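Local coordinates for 11S globulin seed storage protein (Amaranthus hypochondriacus, PDB 3QAC) that probably serves as a nutrient reservoir of the seed, a storage globulin of the 11S family built from two cupin domains, at residues Asn26-Glu31 / Arg241-Arg246; His60-Pro65 / Ser147-Asn152; Tyr75-Asn80 / Pro157-Ile162. One frame throughout, in Å; residues are numbered along the deposited sequence.

All three contacts belong to the N-terminal cupin domain. Interactions 1 and 2 share a sheet: strands 244-246 and 61-68 are neighbours in it, and the contact centres lie about 11 Å apart. Val245 O is 2.6 Å from Leu62 N, a probable hydrogen bond. Interaction 3 lies in the other sheet of the domain, which also holds strand 26-30 of interaction 1. Its centre is about 12 Å from that of interaction 2. Between these two, Asn152 packs against both Asn80 and Leu158. Along the chain, interactions 2 and 3 are both nested inside the loop closed by interaction 1, and their own segments alternate.

Interaction 1. Residues Asn26-Glu31 / Arg241-Arg246; sequences NRIQAE and RGNIVR
Glu31 OE2 is gripped by two donors. The backbone N of Arg246 gives it a short bond of 2.6 Å. OE2 receives it on its anti lone pair, the one away from the other carboxylate oxygen. A water donates to the same OE2, donates again to Arg246 O, and accepts a longer bond from Arg241 NH2. The contact joins the two sheets of the N-terminal cupin domain: strand 26-30 is the outermost strand of one sheet within this chain, and strand 244-246 belongs to the other.

The Glu31 side chain starts with CG anti to the backbone N (chi1 152°) and runs on extended. This carries the carboxylate past Arg241 to the start of the Arg246 backbone. Glu31 and Arg241 lie side by side and point the same way. The touch is with the aliphatic part of the arginine, OE1 to CG at 3.2 Å, and the carboxylate and guanidinium planes are turned 67° apart. The guanidinium itself has other partners: Asp239 in a salt bridge, and the carbonyls of Asn428 and Ile429 of a second subunit. Val245 CG1 covers one of its faces, 3.4 Å above the plane and over the centre. Arg246 bends at chi3, and Glu31 CG comes over one face of its guanidinium, offset toward the rim. Its NH2 forms a salt bridge with Glu58.

The bond from Glu31 N to Arg241 O is 2.8 Å long and almost straight. Next to it, Ala30 CB is set against the turn at Gly242, with Ile244 CB 4.1 Å away. Gly242 has a positive phi and brings its CA close to this methyl. Asn243 ND2 bonds Tyr182 and Thr35, while a water lies 2.8 Å from Asn243 OD1 and also within bonding distance of Ile28 O.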
ATOM      1  N   ASN A  26       1.890 -20.140 -22.990  1.00 45.68           N
ATOM      2  CA  ASN A  26       2.203 -19.465 -24.244  1.00 41.19           C
ATOM      3  C   ASN A  26       3.690 -19.349 -24.485  1.00 44.94           C
ATOM      4  O   ASN A  26       4.471 -19.114 -23.562  1.00 46.45           O
ATOM      5  CB  ASN A  26       1.544 -18.089 -24.332  1.00 44.23           C
ATOM      6  CG  ASN A  26       1.883 -17.357 -25.637  1.00 50.99           C
ATOM      7  OD1 ASN A  26       2.391 -17.955 -26.586  1.00 52.00           O
ATOM      8  ND2 ASN A  26       1.615 -16.054 -25.675  1.00 52.01           N
ATOM      9  N   ARG A  27       4.085 -19.534 -25.736  1.00 44.84           N
ATOM     10  CA  ARG A  27       5.485 -19.426 -26.113  1.00 47.89           C
ATOM     11  C   ARG A  27       5.640 -18.221 -27.000  1.00 47.71           C
ATOM     12  O   ARG A  27       4.729 -17.848 -27.736  1.00 51.23           O
ATOM     13  CB  ARG A  27       5.941 -20.669 -26.877  1.00 48.30           C
ATOM     14  CG  ARG A  27       5.767 -21.958 -26.088  1.00 60.37           C
ATOM     15  CD  ARG A  27       5.967 -23.193 -26.946  1.00 55.87           C
ATOM     16  CZ  ARG A  27       8.343 -23.774 -27.175  1.00 51.97           C
ATOM     17  NH1 ARG A  27       8.331 -24.368 -25.990  1.00 54.40           N
ATOM     18  NH2 ARG A  27       9.463 -23.759 -27.887  1.00 52.87           N
ATOM     19  N   ILE A  28       6.796 -17.598 -26.923  1.00 42.34           N
ATOM     20  CA  ILE A  28       7.107 -16.545 -27.849  1.00 44.94           C
ATOM     21  C   ILE A  28       8.508 -16.826 -28.334  1.00 45.87           C
ATOM     22  O   ILE A  28       9.496 -16.716 -27.599  1.00 43.70           O
ATOM     23  CB  ILE A  28       6.941 -15.149 -27.226  1.00 46.70           C
ATOM     24  CG1 ILE A  28       5.447 -14.847 -27.079  1.00 50.03           C
ATOM     25  CG2 ILE A  28       7.584 -14.091 -28.109  1.00 46.86           C
ATOM     26  CD1 ILE A  28       5.096 -14.019 -25.875  1.00 45.21           C
ATOM     27  N   GLN A  29       8.559 -17.252 -29.582  1.00 46.27           N
ATOM     28  CA  GLN A  29       9.795 -17.594 -30.229  1.00 46.83           C
ATOM     29  C   GLN A  29      10.327 -16.326 -30.861  1.00 47.87           C
ATOM     30  O   GLN A  29       9.619 -15.631 -31.589  1.00 48.39           O
ATOM     31  CB  GLN A  29       9.538 -18.655 -31.298  1.00 52.76           C
ATOM     32  CG  GLN A  29      10.804 -19.192 -31.920  1.00 57.13           C
ATOM     33  CD  GLN A  29      11.665 -19.909 -30.910  1.00 56.45           C
ATOM     34  OE1 GLN A  29      11.260 -20.934 -30.344  1.00 56.66           O
ATOM     35  NE2 GLN A  29      12.865 -19.378 -30.671  1.00 50.28           N
ATOM     36  N   ALA A  30      11.566 -15.998 -30.543  1.00 45.37           N
ATOM     37  CA  ALA A  30      12.231 -14.917 -31.223  1.00 47.99           C
ATOM     38  C   ALA A  30      13.467 -15.485 -31.920  1.00 46.06           C
ATOM     39  O   ALA A  30      13.823 -16.653 -31.732  1.00 46.33           O
ATOM     40  CB  ALA A  30      12.596 -13.809 -30.240  1.00 50.00           C
ATOM     41  N   GLU A  31      14.118 -14.661 -32.723  1.00 41.79           N
ATOM     42  CA  GLU A  31      15.263 -15.126 -33.495  1.00 49.48           C
ATOM     43  C   GLU A  31      16.372 -15.791 -32.666  1.00 53.42           C
ATOM     44  O   GLU A  31      16.921 -16.808 -33.081  1.00 58.56           O
ATOM     45  CB  GLU A  31      15.828 -13.987 -34.334  1.00 49.61           C
ATOM     46  CG  GLU A  31      17.302 -14.106 -34.618  1.00 54.56           C
ATOM     47  CD  GLU A  31      17.819 -12.879 -35.313  1.00 60.14           C
ATOM     48  OE1 GLU A  31      17.331 -12.594 -36.427  1.00 58.54           O
ATOM     49  OE2 GLU A  31      18.692 -12.190 -34.741  1.00 58.95           O
ATOM     50  N   ARG A 241      12.718  -9.969 -35.956  1.00 55.95           N
ATOM     51  CA  ARG A 241      13.574 -10.740 -35.065  1.00 50.24           C
ATOM     52  C   ARG A 241      12.953 -11.058 -33.713  1.00 49.54           C
ATOM     53  O   ARG A 241      13.424 -11.964 -33.011  1.00 52.93           O
ATOM     54  CB  ARG A 241      14.893 -10.017 -34.852  1.00 56.85           C
ATOM     55  CG  ARG A 241      15.691  -9.819 -36.118  1.00 55.84           C
ATOM     56  CD  ARG A 241      16.878  -8.935 -35.822  1.00 51.58           C
ATOM     57  NE  ARG A 241      16.442  -7.624 -35.361  1.00 49.28           N
ATOM     58  CZ  ARG A 241      17.217  -6.792 -34.676  1.00 57.57           C
ATOM     59  NH1 ARG A 241      16.747  -5.612 -34.286  1.00 55.56           N
ATOM     60  NH2 ARG A 241      18.466  -7.146 -34.381  1.00 55.09           N
ATOM     61  N   GLY A 242      11.899 -10.335 -33.351  1.00 42.54           N
ATOM     62  CA  GLY A 242      11.250 -10.546 -32.072  1.00 44.54           C
ATOM     63  C   GLY A 242      12.025  -9.851 -30.965  1.00 47.10           C
ATOM     64  O   GLY A 242      12.814  -8.958 -31.258  1.00 45.31           O
ATOM     65  N   ASN A 243      11.817 -10.259 -29.713  1.00 44.98           N
ATOM     66  CA  ASN A 243      12.389  -9.545 -28.555  1.00 46.59           C
ATOM     67  C   ASN A 243      13.813  -9.970 -28.176  1.00 49.93           C
ATOM     68  O   ASN A 243      14.508  -9.272 -27.424  1.00 48.62           O
ATOM     69  CB  ASN A 243      11.478  -9.673 -27.332  1.00 43.20           C
ATOM     70  CG  ASN A 243      11.285 -11.126 -26.892  1.00 46.84           C
ATOM     71  OD1 ASN A 243      11.060 -12.017 -27.717  1.00 48.48           O
ATOM     72  ND2 ASN A 243      11.359 -11.364 -25.589  1.00 40.71           N
ATOM     73  N   ILE A 244      14.251 -11.118 -28.680  1.00 47.64           N
ATOM     74  CA  ILE A 244      15.603 -11.577 -28.398  1.00 48.69           C
ATOM     75  C   ILE A 244      16.321 -11.822 -29.710  1.00 49.79           C
ATOM     76  O   ILE A 244      16.031 -12.788 -30.418  1.00 49.26           O
ATOM     77  CB  ILE A 244      15.589 -12.849 -27.552  1.00 47.80           C
ATOM     78  CG1 ILE A 244      14.655 -12.659 -26.354  1.00 44.11           C
ATOM     79  CG2 ILE A 244      17.005 -13.237 -27.123  1.00 41.92           C
ATOM     80  CD1 ILE A 244      14.359 -13.919 -25.614  1.00 43.89           C
ATOM     81  N   VAL A 245      17.264 -10.940 -30.014  1.00 44.59           N
ATOM     82  CA  VAL A 245      17.910 -10.916 -31.315  1.00 50.33           C
ATOM     83  C   VAL A 245      19.336 -11.459 -31.290  1.00 50.52           C
ATOM     84  O   VAL A 245      19.998 -11.461 -30.252  1.00 46.38           O
ATOM     85  CB  VAL A 245      17.945  -9.490 -31.868  1.00 50.15           C
ATOM     86  CG1 VAL A 245      16.544  -8.914 -31.917  1.00 45.49           C
ATOM     87  CG2 VAL A 245      18.866  -8.628 -31.015  1.00 47.31           C
ATOM     88  N   ARG A 246      19.797 -11.913 -32.451  1.00 53.32           N
ATOM     89  CA  ARG A 246      21.128 -12.493 -32.594  1.00 55.98           C
ATOM     90  C   ARG A 246      22.170 -11.447 -32.982  1.00 54.58           C
ATOM     91  O   ARG A 246      21.927 -10.609 -33.844  1.00 58.50           O
ATOM     92  CB  ARG A 246      21.110 -13.624 -33.626  1.00 60.14           C
ATOM     93  CG  ARG A 246      22.469 -14.285 -33.864  1.00 59.66           C
ATOM     94  CD  ARG A 246      22.303 -15.643 -34.542  1.00 65.24           C
ATOM     95  NE  ARG A 246      21.375 -16.510 -33.809  1.00 68.98           N
ATOM     96  CZ  ARG A 246      20.293 -17.086 -34.336  1.00 71.94           C
ATOM     97  NH1 ARG A 246      19.985 -16.909 -35.620  1.00 68.30           N
ATOM     98  NH2 ARG A 246      19.516 -17.853 -33.573  1.00 65.03           N
TER
HETATM   99  O   HOH W   1      11.361 -14.621 -26.761  1.00 44.28           O
HETATM  100  O   HOH W   2      19.949  -9.971 -35.153  1.00 58.31           O

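Interaction 2. Residues His60-Pro65 / Ser147-Asn152; sequences HGLLLP and SHWAYN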
ATOM      1  N   HIS A  60      24.996 -15.659 -27.780  1.00 54.56           N
ATOM      2  CA  HIS A  60      25.074 -14.501 -28.673  1.00 58.09           C
ATOM      3  C   HIS A  60      23.723 -13.819 -28.889  1.00 58.88           C
ATOM      4  O   HIS A  60      23.574 -13.003 -29.801  1.00 58.85           O
ATOM      5  CB  HIS A  60      25.703 -14.869 -30.018  1.00 60.05           C
ATOM      6  CG  HIS A  60      27.072 -15.457 -29.896  1.00 67.70           C
ATOM      7  ND1 HIS A  60      28.022 -14.957 -29.031  1.00 73.24           N
ATOM      8  CD2 HIS A  60      27.653 -16.504 -30.529  1.00 70.56           C
ATOM      9  CE1 HIS A  60      29.128 -15.671 -29.132  1.00 77.17           C
ATOM     10  NE2 HIS A  60      28.931 -16.618 -30.034  1.00 77.04           N
ATOM     11  N   GLY A  61      22.758 -14.144 -28.035  1.00 57.36           N
ATOM     12  CA  GLY A  61      21.438 -13.543 -28.077  1.00 52.48           C
ATOM     13  C   GLY A  61      21.285 -12.297 -27.218  1.00 49.50           C
ATOM     14  O   GLY A  61      21.733 -12.239 -26.064  1.00 50.62           O
ATOM     15  N   LEU A  62      20.632 -11.293 -27.785  1.00 47.28           N
ATOM     16  CA  LEU A  62      20.447 -10.025 -27.112  1.00 45.75           C
ATOM     17  C   LEU A  62      18.968  -9.753 -26.824  1.00 46.00           C
ATOM     18  O   LEU A  62      18.190  -9.452 -27.736  1.00 48.79           O
ATOM     19  CB  LEU A  62      21.040  -8.903 -27.960  1.00 44.83           C
ATOM     20  CG  LEU A  62      20.866  -7.473 -27.469  1.00 43.39           C
ATOM     21  CD1 LEU A  62      21.508  -7.303 -26.110  1.00 53.28           C
ATOM     22  CD2 LEU A  62      21.498  -6.551 -28.456  1.00 47.73           C
ATOM     23  N   LEU A  63      18.580  -9.878 -25.558  1.00 45.82           N
ATOM     24  CA  LEU A  63      17.254  -9.454 -25.120  1.00 41.17           C
ATOM     25  C   LEU A  63      17.191  -7.950 -25.262  1.00 43.96           C
ATOM     26  O   LEU A  63      17.904  -7.232 -24.555  1.00 46.43           O
ATOM     27  CB  LEU A  63      17.001  -9.853 -23.672  1.00 41.64           C
ATOM     28  CG  LEU A  63      15.681  -9.417 -23.025  1.00 42.47           C
ATOM     29  CD1 LEU A  63      14.460 -10.111 -23.678  1.00 39.87           C
ATOM     30  CD2 LEU A  63      15.714  -9.657 -21.495  1.00 34.93           C
ATOM     31  N   LEU A  64      16.360  -7.481 -26.191  1.00 39.74           N
ATOM     32  CA  LEU A  64      16.257  -6.057 -26.491  1.00 41.50           C
ATOM     33  C   LEU A  64      15.898  -5.280 -25.225  1.00 42.51           C
ATOM     34  O   LEU A  64      15.271  -5.817 -24.321  1.00 43.04           O
ATOM     35  CB  LEU A  64      15.208  -5.813 -27.582  1.00 44.79           C
ATOM     36  CG  LEU A  64      15.354  -6.576 -28.911  1.00 43.09           C
ATOM     37  CD1 LEU A  64      14.138  -6.379 -29.771  1.00 45.35           C
ATOM     38  CD2 LEU A  64      16.577  -6.136 -29.669  1.00 45.93           C
ATOM     39  N   PRO A  65      16.314  -4.015 -25.145  1.00 40.54           N
ATOM     40  CA  PRO A  65      15.926  -3.232 -23.979  1.00 40.13           C
ATOM     41  C   PRO A  65      14.410  -3.105 -23.844  1.00 43.16           C
ATOM     42  O   PRO A  65      13.699  -2.830 -24.819  1.00 37.95           O
ATOM     43  CB  PRO A  65      16.539  -1.858 -24.264  1.00 39.61           C
ATOM     44  CG  PRO A  65      16.942  -1.891 -25.717  1.00 41.48           C
ATOM     45  CD  PRO A  65      17.320  -3.310 -25.949  1.00 45.88           C
ATOM     46  N   SER A 147      14.544   0.369 -17.346  1.00 30.57           N
ATOM     47  CA  SER A 147      14.809  -0.197 -18.649  1.00 37.05           C
ATOM     48  C   SER A 147      16.055  -1.073 -18.565  1.00 41.15           C
ATOM     49  O   SER A 147      17.002  -0.772 -17.828  1.00 37.68           O
ATOM     50  CB  SER A 147      15.025   0.924 -19.651  1.00 39.47           C
ATOM     51  OG  SER A 147      16.108   1.732 -19.222  1.00 41.99           O
ATOM     52  N   HIS A 148      16.066  -2.164 -19.312  1.00 38.60           N
ATOM     53  CA  HIS A 148      17.191  -3.070 -19.222  1.00 37.26           C
ATOM     54  C   HIS A 148      17.227  -4.020 -20.393  1.00 42.47           C
ATOM     55  O   HIS A 148      16.196  -4.335 -20.998  1.00 42.87           O
ATOM     56  CB  HIS A 148      17.117  -3.872 -17.927  1.00 36.71           C
ATOM     57  CG  HIS A 148      15.878  -4.694 -17.810  1.00 37.56           C
ATOM     58  ND1 HIS A 148      14.685  -4.175 -17.362  1.00 40.50           N
ATOM     59  CD2 HIS A 148      15.634  -5.993 -18.114  1.00 41.60           C
ATOM     60  CE1 HIS A 148      13.758  -5.119 -17.396  1.00 41.63           C
ATOM     61  NE2 HIS A 148      14.313  -6.233 -17.838  1.00 40.85           N
ATOM     62  N   TRP A 149      18.432  -4.471 -20.708  1.00 42.97           N
ATOM     63  CA  TRP A 149      18.632  -5.453 -21.750  1.00 45.18           C
ATOM     64  C   TRP A 149      19.542  -6.521 -21.182  1.00 43.42           C
ATOM     65  O   TRP A 149      20.224  -6.307 -20.179  1.00 47.46           O
ATOM     66  CB  TRP A 149      19.259  -4.804 -22.978  1.00 42.61           C
ATOM     67  CG  TRP A 149      20.485  -4.039 -22.642  1.00 44.05           C
ATOM     68  CD1 TRP A 149      20.562  -2.723 -22.310  1.00 41.63           C
ATOM     69  CD2 TRP A 149      21.820  -4.544 -22.594  1.00 44.69           C
ATOM     70  NE1 TRP A 149      21.860  -2.371 -22.069  1.00 43.56           N
ATOM     71  CE2 TRP A 149      22.657  -3.473 -22.232  1.00 40.58           C
ATOM     72  CE3 TRP A 149      22.392  -5.799 -22.830  1.00 45.50           C
ATOM     73  CZ2 TRP A 149      24.033  -3.612 -22.085  1.00 40.14           C
ATOM     74  CZ3 TRP A 149      23.773  -5.938 -22.684  1.00 46.87           C
ATOM     75  CH2 TRP A 149      24.574  -4.846 -22.316  1.00 43.37           C
ATOM     76  N   ALA A 150      19.533  -7.689 -21.799  1.00 45.14           N
ATOM     77  CA  ALA A 150      20.424  -8.756 -21.374  1.00 44.34           C
ATOM     78  C   ALA A 150      21.077  -9.376 -22.595  1.00 47.20           C
ATOM     79  O   ALA A 150      20.534  -9.329 -23.709  1.00 43.50           O
ATOM     80  CB  ALA A 150      19.668  -9.797 -20.589  1.00 41.84           C
ATOM     81  N   TYR A 151      22.248  -9.954 -22.384  1.00 46.71           N
ATOM     82  CA  TYR A 151      22.955 -10.604 -23.469  1.00 46.44           C
ATOM     83  C   TYR A 151      23.668 -11.845 -22.973  1.00 48.52           C
ATOM     84  O   TYR A 151      24.326 -11.828 -21.925  1.00 48.43           O
ATOM     85  CB  TYR A 151      23.943  -9.639 -24.109  1.00 48.21           C
ATOM     86  CG  TYR A 151      24.866 -10.292 -25.103  1.00 56.07           C
ATOM     87  CD1 TYR A 151      24.430 -10.597 -26.387  1.00 54.32           C
ATOM     88  CD2 TYR A 151      26.176 -10.612 -24.756  1.00 54.97           C
ATOM     89  CE1 TYR A 151      25.275 -11.202 -27.301  1.00 55.67           C
ATOM     90  CE2 TYR A 151      27.026 -11.209 -25.662  1.00 55.39           C
ATOM     91  CZ  TYR A 151      26.571 -11.501 -26.932  1.00 55.28           C
ATOM     92  OH  TYR A 151      27.417 -12.087 -27.837  1.00 64.71           O
ATOM     93  N   ASN A 152      23.526 -12.930 -23.720  1.00 49.08           N
ATOM     94  CA  ASN A 152      24.214 -14.152 -23.355  1.00 52.50           C
ATOM     95  C   ASN A 152      25.586 -14.223 -24.009  1.00 52.60           C
ATOM     96  O   ASN A 152      25.713 -14.548 -25.181  1.00 55.42           O
ATOM     97  CB  ASN A 152      23.399 -15.383 -23.705  1.00 48.37           C
ATOM     98  CG  ASN A 152      24.080 -16.662 -23.269  1.00 53.05           C
ATOM     99  OD1 ASN A 152      25.151 -16.629 -22.651  1.00 51.35           O
ATOM    100  ND2 ASN A 152      23.465 -17.802 -23.584  1.00 50.81           N
TER
HETATM  101  O   HOH W   3      14.436  -6.277 -21.752  1.00 45.64           O
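The side chains of His60 and Tyr151 lie side by side and point the same way. The imidazole ND1 donates to Tyr151 OH at 3.2 Å, and the hydroxyl sits close to the imidazole plane, 13° out of it. The phenol ring also runs along the backbone of residues 60-61: its CE1 is 3.4 Å from His60 C, and Leu62 CA lies at its edge. Tyr151 CG is anti to the backbone N (chi1 171°), which lays the ring along the neighbouring strand.

Leu62 projects from the same face of the sheet. Its CD1 branch reaches across to Trp149 CE3 at 3.7 Å and also touches Tyr151 CB, which itself lies at the indole edge, in plane. Strands 61-68 and 147-151 are antiparallel neighbours in a sheet of the cupin beta-barrel. Leu63 and Ala150 form a hydrogen-bonded pair whose side chains take the other face, Leu63 CD2 meeting Ala150 CB at 4.1 Å. Of their two bonds, Leu63 N to Ala150 O is weak. Ile429 of a second subunit packs on Leu62 and Leu421 of that subunit on Trp149. Farther along, Pro65 CD rests on Trp149 CB, and one water donates to both Leu64 O and His148 O.

Interaction 3. Residues Tyr75-Asn80 / Pro157-Ile162; sequences YIEQGN and PLVAVI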
ATOM      1  N   TYR A  75      15.666 -15.018 -11.399  1.00 38.27           N
ATOM      2  CA  TYR A  75      16.622 -16.049 -11.066  1.00 37.11           C
ATOM      3  C   TYR A  75      17.239 -16.569 -12.353  1.00 40.18           C
ATOM      4  O   TYR A  75      16.531 -16.919 -13.301  1.00 42.02           O
ATOM      5  CB  TYR A  75      15.965 -17.178 -10.288  1.00 37.21           C
ATOM      6  CG  TYR A  75      16.885 -18.342 -10.013  1.00 36.94           C
ATOM      7  CD1 TYR A  75      17.876 -18.251  -9.053  1.00 40.59           C
ATOM      8  CD2 TYR A  75      16.744 -19.538 -10.694  1.00 40.07           C
ATOM      9  CE1 TYR A  75      18.715 -19.303  -8.792  1.00 40.53           C
ATOM     10  CE2 TYR A  75      17.577 -20.605 -10.436  1.00 43.40           C
ATOM     11  CZ  TYR A  75      18.558 -20.482  -9.487  1.00 41.11           C
ATOM     12  OH  TYR A  75      19.392 -21.537  -9.222  1.00 48.80           O
ATOM     13  N   ILE A  76      18.563 -16.582 -12.382  1.00 40.86           N
ATOM     14  CA  ILE A  76      19.307 -17.105 -13.514  1.00 39.82           C
ATOM     15  C   ILE A  76      19.412 -18.597 -13.289  1.00 44.85           C
ATOM     16  O   ILE A  76      20.197 -19.059 -12.459  1.00 50.35           O
ATOM     17  CB  ILE A  76      20.708 -16.480 -13.600  1.00 37.09           C
ATOM     18  CG1 ILE A  76      20.598 -14.964 -13.792  1.00 38.77           C
ATOM     19  CG2 ILE A  76      21.509 -17.104 -14.710  1.00 39.96           C
ATOM     20  CD1 ILE A  76      19.605 -14.533 -14.861  1.00 40.32           C
ATOM     21  N   GLU A  77      18.592 -19.352 -14.008  1.00 42.92           N
ATOM     22  CA  GLU A  77      18.497 -20.779 -13.783  1.00 42.92           C
ATOM     23  C   GLU A  77      19.712 -21.444 -14.383  1.00 46.71           C
ATOM     24  O   GLU A  77      20.214 -22.447 -13.874  1.00 40.33           O
ATOM     25  CB  GLU A  77      17.244 -21.336 -14.462  1.00 43.03           C
ATOM     26  CG  GLU A  77      17.031 -22.802 -14.190  1.00 45.81           C
ATOM     27  CD  GLU A  77      16.031 -23.443 -15.129  1.00 53.90           C
ATOM     28  OE1 GLU A  77      16.443 -24.342 -15.898  1.00 61.31           O
ATOM     29  OE2 GLU A  77      14.845 -23.049 -15.101  1.00 50.53           O
ATOM     30  N   GLN A  78      20.180 -20.868 -15.482  1.00 46.93           N
ATOM     31  CA  GLN A  78      21.209 -21.506 -16.271  1.00 47.25           C
ATOM     32  C   GLN A  78      21.987 -20.468 -17.026  1.00 46.73           C
ATOM     33  O   GLN A  78      21.436 -19.469 -17.474  1.00 45.74           O
ATOM     34  CB  GLN A  78      20.559 -22.455 -17.275  1.00 51.38           C
ATOM     35  CG  GLN A  78      21.527 -23.413 -17.968  1.00 60.28           C
ATOM     36  CD  GLN A  78      20.821 -24.327 -18.969  1.00 64.91           C
ATOM     37  OE1 GLN A  78      20.502 -23.906 -20.082  1.00 61.04           O
ATOM     38  NE2 GLN A  78      20.574 -25.578 -18.576  1.00 64.60           N
ATOM     39  N   GLY A  79      23.277 -20.720 -17.178  1.00 53.30           N
ATOM     40  CA  GLY A  79      24.113 -19.901 -18.024  1.00 49.08           C
ATOM     41  C   GLY A  79      24.715 -18.702 -17.325  1.00 50.27           C
ATOM     42  O   GLY A  79      24.609 -18.520 -16.107  1.00 50.13           O
ATOM     43  N   ASN A  80      25.380 -17.888 -18.124  1.00 46.06           N
ATOM     44  CA  ASN A  80      25.853 -16.601 -17.683  1.00 50.55           C
ATOM     45  C   ASN A  80      25.749 -15.626 -18.841  1.00 52.41           C
ATOM     46  O   ASN A  80      25.518 -16.012 -19.992  1.00 44.91           O
ATOM     47  CB  ASN A  80      27.287 -16.678 -17.155  1.00 53.23           C
ATOM     48  CG  ASN A  80      28.082 -17.803 -17.785  1.00 63.49           C
ATOM     49  OD1 ASN A  80      28.447 -17.746 -18.967  1.00 65.38           O
ATOM     50  ND2 ASN A  80      28.360 -18.842 -16.994  1.00 60.12           N
ATOM     51  N   PRO A 157      22.700 -22.021 -23.166  1.00 54.21           N
ATOM     52  CA  PRO A 157      21.614 -21.039 -23.203  1.00 54.65           C
ATOM     53  C   PRO A 157      21.441 -20.347 -21.853  1.00 52.22           C
ATOM     54  O   PRO A 157      21.528 -20.984 -20.807  1.00 57.39           O
ATOM     55  CB  PRO A 157      20.380 -21.887 -23.553  1.00 57.18           C
ATOM     56  CG  PRO A 157      20.924 -23.120 -24.205  1.00 56.80           C
ATOM     57  CD  PRO A 157      22.235 -23.380 -23.495  1.00 54.93           C
ATOM     58  N   LEU A 158      21.209 -19.041 -21.887  1.00 51.09           N
ATOM     59  CA  LEU A 158      21.036 -18.262 -20.674  1.00 48.97           C
ATOM     60  C   LEU A 158      19.571 -18.300 -20.300  1.00 47.20           C
ATOM     61  O   LEU A 158      18.718 -17.896 -21.083  1.00 43.13           O
ATOM     62  CB  LEU A 158      21.485 -16.819 -20.909  1.00 47.33           C
ATOM     63  CG  LEU A 158      21.191 -15.856 -19.761  1.00 50.09           C
ATOM     64  CD1 LEU A 158      21.820 -16.361 -18.477  1.00 39.60           C
ATOM     65  CD2 LEU A 158      21.667 -14.442 -20.107  1.00 47.79           C
ATOM     66  N   VAL A 159      19.269 -18.796 -19.107  1.00 49.26           N
ATOM     67  CA  VAL A 159      17.873 -18.992 -18.728  1.00 47.09           C
ATOM     68  C   VAL A 159      17.503 -18.297 -17.416  1.00 49.48           C
ATOM     69  O   VAL A 159      18.088 -18.549 -16.352  1.00 48.16           O
ATOM     70  CB  VAL A 159      17.481 -20.487 -18.701  1.00 50.61           C
ATOM     71  CG1 VAL A 159      16.014 -20.653 -18.308  1.00 48.09           C
ATOM     72  CG2 VAL A 159      17.741 -21.123 -20.056  1.00 47.80           C
ATOM     73  N   ALA A 160      16.525 -17.404 -17.517  1.00 48.98           N
ATOM     74  CA  ALA A 160      16.078 -16.627 -16.380  1.00 39.04           C
ATOM     75  C   ALA A 160      14.595 -16.894 -16.093  1.00 43.46           C
ATOM     76  O   ALA A 160      13.741 -16.924 -16.994  1.00 37.88           O
ATOM     77  CB  ALA A 160      16.333 -15.156 -16.635  1.00 33.95           C
ATOM     78  N   VAL A 161      14.307 -17.130 -14.825  1.00 38.62           N
ATOM     79  CA  VAL A 161      12.947 -17.306 -14.397  1.00 39.47           C
ATOM     80  C   VAL A 161      12.580 -16.020 -13.690  1.00 37.30           C
ATOM     81  O   VAL A 161      13.222 -15.588 -12.727  1.00 35.71           O
ATOM     82  CB  VAL A 161      12.783 -18.537 -13.495  1.00 37.51           C
ATOM     83  CG1 VAL A 161      11.364 -18.659 -13.024  1.00 35.58           C
ATOM     84  CG2 VAL A 161      13.200 -19.793 -14.256  1.00 37.04           C
ATOM     85  N   ILE A 162      11.549 -15.391 -14.217  1.00 36.73           N
ATOM     86  CA  ILE A 162      11.216 -14.042 -13.848  1.00 35.95           C
ATOM     87  C   ILE A 162       9.864 -13.970 -13.167  1.00 35.69           C
ATOM     88  O   ILE A 162       8.838 -14.296 -13.764  1.00 40.25           O
ATOM     89  CB  ILE A 162      11.238 -13.175 -15.099  1.00 36.27           C
ATOM     90  CG1 ILE A 162      12.623 -13.281 -15.754  1.00 37.68           C
ATOM     91  CG2 ILE A 162      10.853 -11.741 -14.776  1.00 35.44           C
ATOM     92  CD1 ILE A 162      12.768 -12.547 -17.064  1.00 43.24           C
TER
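Glu77 has CG anti to its own N (chi1 -176°) and an extended chain. This lays the chain alongside Val159 and brings OE2 to within 3.7 Å of Val161 CG2. Gln78 also starts anti (chi1 -168°), and its chain runs alongside Pro157. Its CB meets Val159 CB at 3.9 Å.

Both residues face Val159, which makes a classic beta bulge between the antiparallel strands 72-78 and 158-164 of the cupin domain. Gln78 N bonds Val159 O at 3.2 Å, in the carbonyl plane, on a lone pair. Glu77 N also approaches Val159 O, but their 2.5 Å separation is implausibly short and doubtful. Val159 N returns a bond to Gln78 O. Before the bulge, Tyr75 and Val161 are a hydrogen-bonded pair. On the other face, Ile76 reaches Ala160 CB with its CD1 and Leu158 CD1 with its CG2, the latter at 3.9 Å. After the bulge, Gly79 has a positive phi and passes close over Leu158.

The face of Tyr75, Val159 and Val161 meets the C-terminal cupin domain, where Tyr75 OH bonds Lys327 NZ and Glu77 OE2 bonds Tyr349 OH. The bond from Tyr349 probably offsets the cost of setting a carboxylate oxygen against valine methyls.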